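Local coordinates for protein D-isomer specific 2-hydroxyacid dehydrogenase NAD-binding (Xanthobacter autotrophicus, PDB 4XA8) that binds NADPH and probably works as a nicotinamide-dependent oxidoreductase of the D-isomer specific 2-hydroxyacid dehydrogenase family, at residues Ile201-Leu206 with Lys229-Ala234; Val115-Arg120 with Glu255-Val260; Ile145-Leu150 with His166-Arg171; Met216-Leu221 with Glu241-Ala246; Gly194-Ser199 with Ala222-Gly227. All blocks are in the same frame, centred on the assembly; numbering follows the deposited sequence.

All five contacts lie in the nucleotide-binding domain. Contacts 1 and 3 are neighbouring parallel strand pairs of one sheet, and backbone bonds of Val-203 to Gly-148 and Leu-150 join them. Contact 1 is buried and mostly apolar. Contact 3 is buried too, but arginines line one of its faces. Contact 2 lays a helix on the same sheet through buried polar groups, a histidine with a glutamate and a threonine. Contacts 4 and 5 share helix 218-223 and lie only partly buried towards the surface. Contact 4 is apolar, while contact 5 adds backbone oxygens facing carbon. Phe-230 of contact 1 touches Leu-221 and Leu-244 of contact 4 and Leu-224 of contact 5.

Contact 1 of 5, residues Ile201-Leu206 with Lys229-Ala234; sequences IVVVML and KFINVA
Strand Ile-201 to Val-204 runs parallel to strand Lys-229 to Asn-232. Their axes approach to 4.8 Å at an angle of 14°. Four backbone hydrogen bonds alternate between them. Val-202 N donates to Lys-229 O at 2.8 Å, and Ile-231 N returns a bond to Val-202 O. Val-204 N meets Ile-231 O in a nearly straight bond, with an N-H...O angle of 173°. Val-233 N closes the ladder on Val-204 O at a longer 3.2 Å.

Val-202, Val-204, Phe-230 and Asn-232 share one face of the sheet. Val-202 CG1 sits between its own backbone N and carbonyl carbon (chi1 66°), which brings it to 3.5 Å from Phe-230 CD2. Val-204 CG2 reaches the far end of the same ring, 3.7 Å from Phe-230 CZ. Asn-232 OD1 accepts from Ala-234 N at 3.2 Å and forms an Asx turn. Here the chain leaves the strand, and the donor stands above the amide plane.

Ile-201, Val-203, Lys-229 and Ile-231 face the other way. Ile-231 CD1 lies 3.8 Å from Ile-201 CG2, and Ile-231 CG2 lies alongside Val-203 CG1. Helix 103-119 covers this face. Lys-229 leads away from the strand pair to a salt bridge with Asp-121.

Beyond the strands, Met-205 CG packs beside Val-233 CG2. Val-233 and Ala-234 belong to the NADPH site. The whole is a right-handed beta-alpha-beta unit of a Rossmann fold, with cofactor-binding residues at the C-terminal end of its second strand.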
# COMPACT_ATOMS: atom_id res chain seq x y z
N ILE A 201 4.12 -14.19 3.92
CA ILE A 201 4.36 -13.28 2.80
C ILE A 201 5.84 -13.25 2.59
O ILE A 201 6.62 -13.07 3.57
CB ILE A 201 3.84 -11.86 3.10
CG1 ILE A 201 2.34 -11.90 3.40
CG2 ILE A 201 4.08 -10.91 1.96
CD1 ILE A 201 1.80 -10.65 4.02
N VAL A 202 6.30 -13.41 1.34
CA VAL A 202 7.75 -13.35 1.13
C VAL A 202 8.07 -12.24 0.12
O VAL A 202 7.33 -12.03 -0.84
CB VAL A 202 8.36 -14.74 0.73
CG1 VAL A 202 7.84 -15.16 -0.61
CG2 VAL A 202 9.87 -14.72 0.67
N VAL A 203 9.14 -11.47 0.40
CA VAL A 203 9.59 -10.35 -0.51
C VAL A 203 10.96 -10.67 -1.05
O VAL A 203 11.96 -10.72 -0.30
CB VAL A 203 9.60 -8.96 0.16
CG1 VAL A 203 9.79 -7.88 -0.88
CG2 VAL A 203 8.33 -8.70 0.95
N VAL A 204 11.05 -10.90 -2.34
CA VAL A 204 12.37 -11.14 -2.97
C VAL A 204 13.08 -9.80 -3.26
O VAL A 204 12.61 -8.98 -4.08
CB VAL A 204 12.24 -11.87 -4.31
CG1 VAL A 204 13.65 -12.19 -4.85
CG2 VAL A 204 11.45 -13.16 -4.15
N MET A 205 14.21 -9.57 -2.59
CA MET A 205 15.01 -8.37 -2.73
C MET A 205 16.52 -8.73 -2.83
O MET A 205 17.38 -8.01 -2.31
CB MET A 205 14.81 -7.42 -1.55
CG MET A 205 13.36 -7.11 -1.30
SD MET A 205 13.15 -5.80 -0.07
CE MET A 205 13.76 -4.42 -1.01
N LEU A 206 16.83 -9.84 -3.50
CA LEU A 206 18.23 -10.27 -3.62
C LEU A 206 18.89 -9.61 -4.79
O LEU A 206 18.34 -9.59 -5.86
CB LEU A 206 18.28 -11.77 -3.85
CG LEU A 206 18.09 -12.61 -2.63
CD1 LEU A 206 17.71 -14.00 -3.09
CD2 LEU A 206 19.38 -12.62 -1.81
N LYS A 229 1.99 -15.79 0.06
CA LYS A 229 1.89 -14.62 -0.82
C LYS A 229 3.30 -14.14 -1.21
O LYS A 229 4.16 -13.99 -0.36
CB LYS A 229 1.08 -13.55 -0.11
CG LYS A 229 -0.30 -14.13 0.26
CD LYS A 229 -0.98 -13.48 1.41
CE LYS A 229 -2.46 -13.90 1.53
NZ LYS A 229 -3.31 -12.65 1.55
N PHE A 230 3.52 -13.94 -2.51
CA PHE A 230 4.87 -13.79 -3.09
C PHE A 230 5.01 -12.42 -3.79
O PHE A 230 4.19 -12.06 -4.64
CB PHE A 230 5.05 -14.92 -4.08
CG PHE A 230 6.43 -15.07 -4.63
CD1 PHE A 230 6.79 -14.39 -5.78
CD2 PHE A 230 7.36 -15.91 -4.03
CE1 PHE A 230 8.05 -14.53 -6.32
CE2 PHE A 230 8.63 -16.06 -4.58
CZ PHE A 230 8.97 -15.37 -5.72
N ILE A 231 6.04 -11.65 -3.42
CA ILE A 231 6.31 -10.34 -3.95
C ILE A 231 7.74 -10.36 -4.54
O ILE A 231 8.68 -10.73 -3.82
CB ILE A 231 6.26 -9.28 -2.87
CG1 ILE A 231 4.85 -9.19 -2.30
CG2 ILE A 231 6.71 -7.91 -3.39
CD1 ILE A 231 4.81 -8.53 -0.96
N ASN A 232 7.89 -9.97 -5.81
CA ASN A 232 9.25 -9.92 -6.45
C ASN A 232 9.57 -8.53 -6.92
O ASN A 232 8.88 -8.01 -7.81
CB ASN A 232 9.37 -10.85 -7.62
CG ASN A 232 10.81 -11.03 -8.06
OD1 ASN A 232 11.74 -10.59 -7.37
ND2 ASN A 232 11.00 -11.66 -9.21
N VAL A 233 10.57 -7.89 -6.28
CA VAL A 233 11.03 -6.56 -6.67
C VAL A 233 12.54 -6.59 -6.99
O VAL A 233 13.14 -5.54 -7.14
CB VAL A 233 10.73 -5.48 -5.62
CG1 VAL A 233 9.19 -5.27 -5.49
CG2 VAL A 233 11.30 -5.85 -4.26
N ALA A 234 13.15 -7.76 -7.13
CA ALA A 234 14.60 -7.83 -7.34
C ALA A 234 14.87 -7.83 -8.84
O ALA A 234 15.08 -6.81 -9.43
CB ALA A 234 15.18 -9.08 -6.73

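Contact 2 of 5, residues Val115-Arg120 with Glu255-Val260; sequences VLRHAR and EATLDV
Glu-255 meets His-118 with its carboxylate. Glu-255 OE1 accepts from His-118 ND1 at 2.7 Å, and the bond is nearly straight at 173°. The oxygen lies in the plane of the imidazole ring. The hydrogen bond reaches it on its anti side, 24° out of the carboxylate plane. A chi1 of 42° tucks CG of Glu-255 in close to the backbone, and the chain then extends towards the helix. OE1 also forms a salt bridge with Lys-229. This second partner probably steadies the buried negative charge.

Ala-256 turns its methyl away and takes part through its carbonyl. A water donates to Ala-256 O at 2.8 Å and accepts from Arg-117 NH1 at 2.7 Å. It lies in the plane of the guanidinium, at its edge.

Thr-257 holds the other end of the imidazole. Its OG1 lies 2.7 Å from His-118 NE2 in a hydrogen bond. Both ring nitrogens are therefore engaged by the strand, which fixes the rotation of the ring. A phenylalanine in place of His-118 would probably leave Glu-255 OE1 without its ring N-H donor and Thr-257 OG1 without its ring partner.

The strand runs on to Asp-259, an NADPH-site residue.

The helix ending at Ala-119 runs nearly antiparallel to strand 255-258, with axes 9.6 Å apart. Strands 228-232 and 278-280 flank that strand. Arg-117 turns towards helix 122-130, where it pairs with Glu-126, and it also packs on Phe-113 of the second subunit.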
# COMPACT_ATOMS: atom_id res chain seq x y z
N VAL A 115 3.38 -5.41 0.64
CA VAL A 115 3.17 -6.22 1.84
C VAL A 115 1.80 -5.89 2.43
O VAL A 115 1.04 -6.84 2.76
CB VAL A 115 4.26 -6.03 2.86
CG1 VAL A 115 3.90 -6.70 4.20
CG2 VAL A 115 5.54 -6.59 2.31
N LEU A 116 1.44 -4.60 2.52
CA LEU A 116 0.14 -4.23 3.14
C LEU A 116 -1.06 -4.70 2.27
O LEU A 116 -2.10 -5.16 2.77
CB LEU A 116 0.02 -2.71 3.38
CG LEU A 116 0.94 -2.11 4.45
CD1 LEU A 116 0.97 -0.59 4.41
CD2 LEU A 116 0.42 -2.62 5.76
N ARG A 117 -0.85 -4.63 0.97
CA ARG A 117 -1.88 -5.02 0.03
C ARG A 117 -2.20 -6.54 0.27
O ARG A 117 -3.36 -6.93 0.33
CB ARG A 117 -1.44 -4.69 -1.38
CG ARG A 117 -2.25 -5.22 -2.54
CD ARG A 117 -1.77 -4.77 -3.93
NE ARG A 117 -2.76 -5.29 -4.87
CZ ARG A 117 -2.77 -6.52 -5.35
NH1 ARG A 117 -1.80 -7.36 -5.06
NH2 ARG A 117 -3.79 -6.92 -6.11
N HIS A 118 -1.19 -7.38 0.41
CA HIS A 118 -1.42 -8.80 0.71
C HIS A 118 -1.88 -9.10 2.13
O HIS A 118 -2.76 -9.93 2.34
CB HIS A 118 -0.16 -9.63 0.37
CG HIS A 118 0.08 -9.72 -1.09
ND1 HIS A 118 -0.78 -10.38 -1.95
CD2 HIS A 118 1.05 -9.20 -1.88
CE1 HIS A 118 -0.33 -10.28 -3.18
NE2 HIS A 118 0.79 -9.59 -3.16
N ALA A 119 -1.29 -8.42 3.11
CA ALA A 119 -1.62 -8.65 4.50
C ALA A 119 -3.08 -8.25 4.78
O ALA A 119 -3.69 -8.87 5.60
CB ALA A 119 -0.69 -7.84 5.40
N ARG A 120 -3.60 -7.21 4.12
CA ARG A 120 -5.02 -6.84 4.33
C ARG A 120 -5.97 -7.53 3.36
O ARG A 120 -7.15 -7.26 3.39
CB ARG A 120 -5.18 -5.32 4.28
CG ARG A 120 -4.32 -4.56 5.28
CD ARG A 120 -4.46 -5.04 6.70
NE ARG A 120 -5.86 -5.15 7.08
CZ ARG A 120 -6.62 -4.17 7.59
NH1 ARG A 120 -6.12 -2.95 7.87
NH2 ARG A 120 -7.90 -4.45 7.87
N GLU A 255 -1.28 -15.84 -4.04
CA GLU A 255 -1.29 -14.58 -4.76
C GLU A 255 0.09 -13.98 -4.83
O GLU A 255 0.97 -14.34 -4.06
CB GLU A 255 -2.33 -13.57 -4.13
CG GLU A 255 -2.36 -13.53 -2.64
CD GLU A 255 -3.47 -12.64 -2.03
OE1 GLU A 255 -3.10 -11.64 -1.38
OE2 GLU A 255 -4.69 -12.94 -2.17
N ALA A 256 0.29 -13.07 -5.78
CA ALA A 256 1.57 -12.49 -6.01
C ALA A 256 1.46 -11.08 -6.55
O ALA A 256 0.43 -10.67 -7.15
CB ALA A 256 2.37 -13.35 -6.99
N THR A 257 2.56 -10.35 -6.31
CA THR A 257 2.79 -9.03 -6.82
C THR A 257 4.22 -9.07 -7.42
O THR A 257 5.22 -9.33 -6.72
CB THR A 257 2.61 -7.88 -5.78
OG1 THR A 257 1.27 -7.90 -5.22
CG2 THR A 257 2.88 -6.54 -6.41
N LEU A 258 4.30 -8.83 -8.73
CA LEU A 258 5.53 -9.06 -9.51
C LEU A 258 5.84 -7.78 -10.26
O LEU A 258 5.02 -7.32 -11.06
CB LEU A 258 5.35 -10.24 -10.47
CG LEU A 258 4.92 -11.56 -9.85
CD1 LEU A 258 4.61 -12.52 -10.98
CD2 LEU A 258 5.97 -12.11 -8.88
N ASP A 259 7.00 -7.19 -9.95
CA ASP A 259 7.45 -5.92 -10.56
C ASP A 259 8.57 -6.09 -11.61
O ASP A 259 8.97 -5.11 -12.24
CB ASP A 259 8.00 -4.98 -9.46
CG ASP A 259 8.18 -3.56 -9.93
OD1 ASP A 259 7.26 -3.00 -10.53
OD2 ASP A 259 9.25 -2.97 -9.65
N VAL A 260 9.08 -7.31 -11.74
CA VAL A 260 10.22 -7.62 -12.55
C VAL A 260 10.03 -9.04 -13.15
O VAL A 260 9.34 -9.89 -12.55
CB VAL A 260 11.52 -7.63 -11.74
CG1 VAL A 260 11.84 -6.27 -11.12
CG2 VAL A 260 11.43 -8.68 -10.61
O HOH W 1 -2.02 -9.82 -6.15

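Contact 3 of 5, residues Ile145-Leu150 with His166-Arg171; sequences IRVGVL and HGFDVR
Arg-146 to Gly-148 pair with Asp-169 to Arg-171 as parallel strands, the start of the Rossmann beta-alpha-beta unit of strand 146-150, helix 154-165 and strand 169-174. Arg-171 N donates to Val-147 O at 2.8 Å, and Val-149 N donates in turn to Arg-171 O at 2.9 Å.

The side chain of Arg-171 leans over its partner strand. CB is 4.1 Å from Val-147 O. With chi1 at 43°, CG comes to 3.4 Å from Val-147 O and also lies by Gly-148 CA, where a glycine leaves room for it. CD passes Ser-199. NH1 donates to Phe-195 O, in helix 192-197. NH2 lies 3.1 Å from Arg-146 NH2. Both are donors, so this is a close approach of like charges and not a bond. The guanidinium planes stand 65° apart, with CZ of Arg-171 over one face of the Arg-146 group. A leucine in place of Arg-171 would probably leave Phe-195 O without this donor and the face of the Arg-146 guanidinium without its neighbour.

On the opposite face of the sheet, Phe-168 CB packs 3.9 Å from Val-147 CG2, and helix 103-119 covers the ring.

Asp-169 approaches the Arg-146 guanidinium at its edge. The salt bridge from Asp-169 OD2 to Arg-146 NE is long, at 4.0 Å.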
# COMPACT_ATOMS: atom_id res chain seq x y z
N ILE A 145 1.07 -11.89 11.46
CA ILE A 145 1.47 -12.07 10.06
C ILE A 145 2.99 -12.07 9.87
O ILE A 145 3.69 -11.07 10.10
CB ILE A 145 0.81 -11.01 9.16
CG1 ILE A 145 -0.72 -11.07 9.35
CG2 ILE A 145 1.17 -11.26 7.68
CD1 ILE A 145 -1.47 -10.00 8.55
N ARG A 146 3.48 -13.20 9.44
CA ARG A 146 4.91 -13.40 9.28
C ARG A 146 5.34 -12.99 7.89
O ARG A 146 4.86 -13.55 6.90
CB ARG A 146 5.26 -14.86 9.52
CG ARG A 146 4.88 -15.33 10.90
CD ARG A 146 4.98 -16.84 11.00
NE ARG A 146 6.14 -17.25 11.80
CZ ARG A 146 6.55 -18.52 11.94
NH1 ARG A 146 5.91 -19.52 11.35
NH2 ARG A 146 7.60 -18.77 12.71
N VAL A 147 6.25 -12.03 7.80
CA VAL A 147 6.68 -11.43 6.49
C VAL A 147 8.21 -11.65 6.45
O VAL A 147 8.93 -11.28 7.40
CB VAL A 147 6.40 -9.92 6.42
CG1 VAL A 147 6.79 -9.31 5.08
CG2 VAL A 147 4.94 -9.58 6.74
N GLY A 148 8.66 -12.30 5.40
CA GLY A 148 10.05 -12.65 5.20
C GLY A 148 10.63 -11.79 4.08
O GLY A 148 10.11 -11.81 2.94
N VAL A 149 11.73 -11.10 4.35
CA VAL A 149 12.46 -10.36 3.30
C VAL A 149 13.72 -11.19 2.89
O VAL A 149 14.61 -11.41 3.74
CB VAL A 149 12.87 -8.97 3.83
CG1 VAL A 149 13.63 -8.15 2.78
CG2 VAL A 149 11.67 -8.20 4.26
N LEU A 150 13.75 -11.68 1.65
CA LEU A 150 14.84 -12.46 1.12
C LEU A 150 15.86 -11.50 0.50
O LEU A 150 15.63 -10.96 -0.58
CB LEU A 150 14.28 -13.49 0.12
CG LEU A 150 15.21 -14.49 -0.49
CD1 LEU A 150 15.60 -15.56 0.51
CD2 LEU A 150 14.53 -15.12 -1.70
N HIS A 166 5.60 -1.34 11.27
CA HIS A 166 4.19 -1.63 11.14
C HIS A 166 3.64 -2.82 11.96
O HIS A 166 2.45 -3.16 11.86
CB HIS A 166 3.86 -1.70 9.64
CG HIS A 166 3.95 -0.37 9.00
ND1 HIS A 166 5.15 0.23 8.67
CD2 HIS A 166 3.00 0.55 8.75
CE1 HIS A 166 4.92 1.45 8.21
NE2 HIS A 166 3.62 1.65 8.24
N GLY A 167 4.49 -3.40 12.83
CA GLY A 167 4.04 -4.40 13.78
C GLY A 167 4.07 -5.85 13.28
O GLY A 167 3.74 -6.76 14.01
N PHE A 168 4.44 -6.07 12.01
CA PHE A 168 4.50 -7.43 11.48
C PHE A 168 5.58 -8.27 12.17
O PHE A 168 6.52 -7.72 12.76
CB PHE A 168 4.79 -7.39 9.96
CG PHE A 168 3.69 -6.76 9.16
CD1 PHE A 168 2.47 -7.37 9.09
CD2 PHE A 168 3.86 -5.53 8.52
CE1 PHE A 168 1.41 -6.82 8.37
CE2 PHE A 168 2.81 -4.94 7.80
CZ PHE A 168 1.59 -5.59 7.72
N ASP A 169 5.41 -9.59 12.14
CA ASP A 169 6.48 -10.49 12.58
C ASP A 169 7.50 -10.62 11.41
O ASP A 169 7.34 -11.48 10.52
CB ASP A 169 5.86 -11.84 12.97
CG ASP A 169 6.87 -12.83 13.53
OD1 ASP A 169 8.10 -12.59 13.49
OD2 ASP A 169 6.41 -13.91 13.94
N VAL A 170 8.47 -9.71 11.37
CA VAL A 170 9.36 -9.55 10.20
C VAL A 170 10.61 -10.42 10.37
O VAL A 170 11.25 -10.42 11.42
CB VAL A 170 9.73 -8.08 9.94
CG1 VAL A 170 10.60 -7.91 8.70
CG2 VAL A 170 8.49 -7.23 9.81
N ARG A 171 10.88 -11.23 9.34
CA ARG A 171 12.10 -12.02 9.29
C ARG A 171 12.89 -11.60 8.08
O ARG A 171 12.32 -11.09 7.14
CB ARG A 171 11.79 -13.55 9.33
CG ARG A 171 10.61 -13.98 8.46
CD ARG A 171 10.40 -15.51 8.35
NE ARG A 171 10.15 -16.04 9.65
CZ ARG A 171 10.32 -17.27 10.07
NH1 ARG A 171 10.67 -18.31 9.29
NH2 ARG A 171 10.07 -17.46 11.34

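Contact 4 of 5, residues Met216-Leu221 with Glu241-Ala246; sequences MNAERL and EAALIA
Ala-218 and Leu-221 pack against Ala-243 and Leu-244 where two helices of the Rossmann fold lie next to each other. Helix 218-223 is the crossover between strands 201-204 and 228-232. Helix 241-250 is the next crossover, between strands 228-232 and 253-258. Both cover the same face of the sheet.

Van der Waals contacts make the whole join. Small residues let the backbones come close, with Ala-218 CA only 5.1 Å from Ala-243 CA. The methyl of Ala-243 points at the first turn of the other helix. It meets Ala-218 N at 3.6 Å and Ala-218 CB at 4.0 Å. Leu-221 brings one branch across, and its CD1 rests on the backbone of the second helix. Its other branch, CD2, turns to Phe-230 of the sheet. Leu-244 CD1 touches the same ring, so one aromatic side chain receives both helices.

Hydrogen bonds serve each helix separately. Asn-217 is the N-cap of the first. Its OD1 accepts from Arg-220 N at 2.9 Å, with the donor nearly in line with the amide C=O. Asn-217 O takes Leu-221 N at 3.0 Å. In the second helix, Asp-240 OD1 accepts from Ala-243 N. Charged groups also bond outside the join: Arg-220 NH1 donates to Leu-215 O, and Glu-241 OE2 accepts from Glu-262 N.

The Leu-221 methyl lies over a peptide link: CD1 is 3.6 Å from Ala-243 C and equally far from Leu-244 N.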
# COMPACT_ATOMS: atom_id res chain seq x y z
N MET A 216 15.38 -18.92 -6.25
CA MET A 216 13.98 -19.23 -5.98
C MET A 216 13.47 -20.11 -7.13
O MET A 216 12.74 -19.67 -8.01
CB MET A 216 13.14 -17.97 -5.77
CG MET A 216 13.42 -17.23 -4.45
SD MET A 216 13.38 -18.30 -2.96
CE MET A 216 11.64 -18.67 -3.08
N ASN A 217 13.93 -21.37 -7.11
CA ASN A 217 13.54 -22.43 -8.05
C ASN A 217 12.36 -23.25 -7.50
O ASN A 217 11.83 -22.94 -6.43
CB ASN A 217 14.75 -23.34 -8.33
CG ASN A 217 15.29 -24.03 -7.07
OD1 ASN A 217 14.65 -24.10 -6.01
ND2 ASN A 217 16.47 -24.58 -7.18
N ALA A 218 11.96 -24.30 -8.21
CA ALA A 218 10.86 -25.14 -7.71
C ALA A 218 11.09 -25.68 -6.29
O ALA A 218 10.20 -25.66 -5.47
CB ALA A 218 10.60 -26.30 -8.67
N GLU A 219 12.29 -26.18 -6.01
CA GLU A 219 12.58 -26.73 -4.69
C GLU A 219 12.38 -25.69 -3.55
O GLU A 219 11.79 -26.01 -2.51
CB GLU A 219 14.00 -27.26 -4.68
CG GLU A 219 14.41 -27.95 -3.39
CD GLU A 219 15.87 -28.35 -3.43
OE1 GLU A 219 16.23 -29.04 -4.39
OE2 GLU A 219 16.64 -27.95 -2.53
N ARG A 220 12.86 -24.47 -3.76
CA ARG A 220 12.75 -23.39 -2.75
C ARG A 220 11.33 -22.86 -2.61
O ARG A 220 10.88 -22.56 -1.49
CB ARG A 220 13.67 -22.22 -3.06
CG ARG A 220 15.05 -22.36 -2.42
CD ARG A 220 15.84 -23.43 -3.05
NE ARG A 220 17.20 -23.56 -2.54
CZ ARG A 220 18.31 -23.18 -3.19
NH1 ARG A 220 18.25 -22.57 -4.36
NH2 ARG A 220 19.50 -23.42 -2.66
N LEU A 221 10.65 -22.67 -3.73
CA LEU A 221 9.26 -22.32 -3.69
C LEU A 221 8.38 -23.33 -2.89
O LEU A 221 7.41 -22.93 -2.21
CB LEU A 221 8.70 -22.16 -5.11
CG LEU A 221 9.18 -20.96 -5.96
CD1 LEU A 221 8.64 -21.13 -7.38
CD2 LEU A 221 8.73 -19.64 -5.37
N GLU A 241 10.85 -18.34 -13.35
CA GLU A 241 9.51 -17.87 -13.69
C GLU A 241 8.58 -19.05 -13.99
O GLU A 241 7.44 -19.04 -13.56
CB GLU A 241 9.56 -16.90 -14.88
CG GLU A 241 8.27 -16.11 -15.12
CD GLU A 241 8.50 -14.78 -15.87
OE1 GLU A 241 8.03 -14.63 -17.03
OE2 GLU A 241 9.13 -13.87 -15.27
N ALA A 242 9.11 -20.08 -14.65
CA ALA A 242 8.33 -21.25 -14.98
C ALA A 242 7.82 -21.89 -13.69
O ALA A 242 6.63 -22.19 -13.56
CB ALA A 242 9.15 -22.24 -15.79
N ALA A 243 8.70 -22.04 -12.72
CA ALA A 243 8.33 -22.67 -11.44
C ALA A 243 7.33 -21.82 -10.65
O ALA A 243 6.44 -22.35 -9.99
CB ALA A 243 9.58 -22.93 -10.59
N LEU A 244 7.50 -20.51 -10.70
CA LEU A 244 6.54 -19.58 -10.08
C LEU A 244 5.13 -19.73 -10.68
O LEU A 244 4.14 -19.83 -9.96
CB LEU A 244 7.05 -18.12 -10.22
CG LEU A 244 6.08 -17.05 -9.66
CD1 LEU A 244 5.87 -17.18 -8.17
CD2 LEU A 244 6.57 -15.63 -9.97
N ILE A 245 5.04 -19.77 -11.98
CA ILE A 245 3.74 -19.94 -12.62
C ILE A 245 3.12 -21.24 -12.21
O ILE A 245 1.92 -21.28 -11.94
CB ILE A 245 3.86 -19.82 -14.15
CG1 ILE A 245 4.08 -18.34 -14.51
CG2 ILE A 245 2.60 -20.33 -14.85
CD1 ILE A 245 4.75 -18.15 -15.85
N ALA A 246 3.93 -22.29 -12.12
CA ALA A 246 3.44 -23.60 -11.71
C ALA A 246 2.89 -23.58 -10.29
O ALA A 246 1.79 -24.08 -10.03
CB ALA A 246 4.53 -24.67 -11.87

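Contact 5 of 5, residues Gly194-Ser199 with Ala222-Gly227; sequences GFLAGS and AHLPRG
Two crossover helices of the Rossmann fold come together here through their C-terminal parts and the turns that follow, where Leu-196 and Ala-197 meet His-223, Leu-224 and Pro-225. Helix 192-197 leads into strand 201-204. Helix 218-223 leads into strand 228-232. The contact therefore joins the turns that feed two neighbouring strands.

Leu-196 is the apolar centre. Its CB lies 3.9 Å from His-223 CB. One branch, CD1, comes to the edge of the imidazole, near the ring plane. The other branch, CD2, meets Leu-224 CD2 at 3.8 Å. Leu-224 starts out pointing away, but with CG anti to its carbonyl carbon (chi1 -69°) its end swings back to the helix. There CD2 also lies 3.5 Å from Leu-196 O. Val-202 of the sheet touches both leucines, with CG1 on Leu-224 and CG2 on Leu-196.

Backbone oxygens face carbon atoms on both sides. His-223 O approaches Ala-197 CA at 3.1 Å, a CA-H...O contact. Pro-225 CD lies 3.3 Å from Ser-199 O and almost as near to Leu-196 O. The proline ring thus covers Ser-199 O, which is buried and has no hydrogen-bond partner in the model.

The Ser-199 side chain turns back to its own helix. Its OG donates to Phe-195 O at 2.9 Å and stands 4.1 Å above the plane of the Phe-195 ring, over its centre.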
# COMPACT_ATOMS: atom_id res chain seq x y z
N GLY A 194 14.01 -23.28 6.44
CA GLY A 194 13.26 -22.89 7.64
C GLY A 194 12.79 -21.43 7.54
O GLY A 194 11.69 -21.10 7.98
N PHE A 195 13.60 -20.56 6.95
CA PHE A 195 13.22 -19.14 6.73
C PHE A 195 11.96 -19.06 5.86
O PHE A 195 11.00 -18.35 6.22
CB PHE A 195 14.35 -18.32 6.08
CG PHE A 195 13.90 -16.99 5.47
CD1 PHE A 195 13.72 -15.88 6.28
CD2 PHE A 195 13.67 -16.85 4.10
CE1 PHE A 195 13.27 -14.67 5.74
CE2 PHE A 195 13.25 -15.62 3.55
CZ PHE A 195 13.05 -14.54 4.40
N LEU A 196 11.97 -19.78 4.74
CA LEU A 196 10.82 -19.79 3.83
C LEU A 196 9.58 -20.47 4.46
O LEU A 196 8.46 -19.98 4.27
CB LEU A 196 11.17 -20.52 2.53
CG LEU A 196 12.20 -19.78 1.66
CD1 LEU A 196 12.74 -20.69 0.56
CD2 LEU A 196 11.65 -18.50 1.10
N ALA A 197 9.78 -21.61 5.14
CA ALA A 197 8.63 -22.34 5.70
C ALA A 197 7.83 -21.52 6.69
O ALA A 197 6.63 -21.77 6.88
CB ALA A 197 9.10 -23.63 6.35
N GLY A 198 8.46 -20.55 7.36
CA GLY A 198 7.70 -19.70 8.33
C GLY A 198 7.27 -18.34 7.79
O GLY A 198 6.80 -17.49 8.55
N SER A 199 7.47 -18.09 6.50
CA SER A 199 7.09 -16.81 5.87
C SER A 199 5.73 -16.94 5.17
O SER A 199 5.63 -17.56 4.10
CB SER A 199 8.13 -16.37 4.85
OG SER A 199 9.39 -16.10 5.45
N ALA A 222 8.69 -24.62 -3.03
CA ALA A 222 7.97 -25.64 -2.32
C ALA A 222 8.17 -25.58 -0.79
O ALA A 222 7.34 -26.09 -0.06
CB ALA A 222 8.33 -27.01 -2.86
N HIS A 223 9.22 -24.91 -0.32
CA HIS A 223 9.44 -24.73 1.13
C HIS A 223 8.52 -23.71 1.76
O HIS A 223 8.31 -23.74 2.97
CB HIS A 223 10.85 -24.25 1.40
CG HIS A 223 11.90 -25.26 1.10
ND1 HIS A 223 11.80 -26.57 1.50
CD2 HIS A 223 13.11 -25.14 0.51
CE1 HIS A 223 12.88 -27.23 1.13
NE2 HIS A 223 13.70 -26.37 0.53
N LEU A 224 8.02 -22.78 0.97
CA LEU A 224 7.00 -21.86 1.43
C LEU A 224 5.77 -22.63 1.88
O LEU A 224 5.47 -23.66 1.32
CB LEU A 224 6.62 -20.92 0.29
CG LEU A 224 7.67 -19.90 -0.14
CD1 LEU A 224 7.25 -19.28 -1.46
CD2 LEU A 224 7.84 -18.86 0.97
N PRO A 225 5.04 -22.10 2.86
CA PRO A 225 3.76 -22.72 3.25
C PRO A 225 2.72 -22.61 2.14
O PRO A 225 2.67 -21.62 1.44
CB PRO A 225 3.29 -21.87 4.44
CG PRO A 225 3.96 -20.55 4.26
CD PRO A 225 5.26 -20.81 3.53
N ARG A 226 1.85 -23.61 2.03
CA ARG A 226 0.77 -23.54 1.08
C ARG A 226 -0.12 -22.34 1.39
O ARG A 226 -0.46 -22.04 2.55
CB ARG A 226 -0.04 -24.86 1.06
CG ARG A 226 -1.25 -24.76 0.17
CD ARG A 226 -1.87 -26.10 -0.20
NE ARG A 226 -2.93 -25.87 -1.17
CZ ARG A 226 -2.83 -25.96 -2.50
NH1 ARG A 226 -1.70 -26.30 -3.12
NH2 ARG A 226 -3.89 -25.69 -3.24
N GLY A 227 -0.41 -21.56 0.37
CA GLY A 227 -1.15 -20.33 0.55
C GLY A 227 -0.30 -19.08 0.73
O GLY A 227 -0.84 -18.01 0.99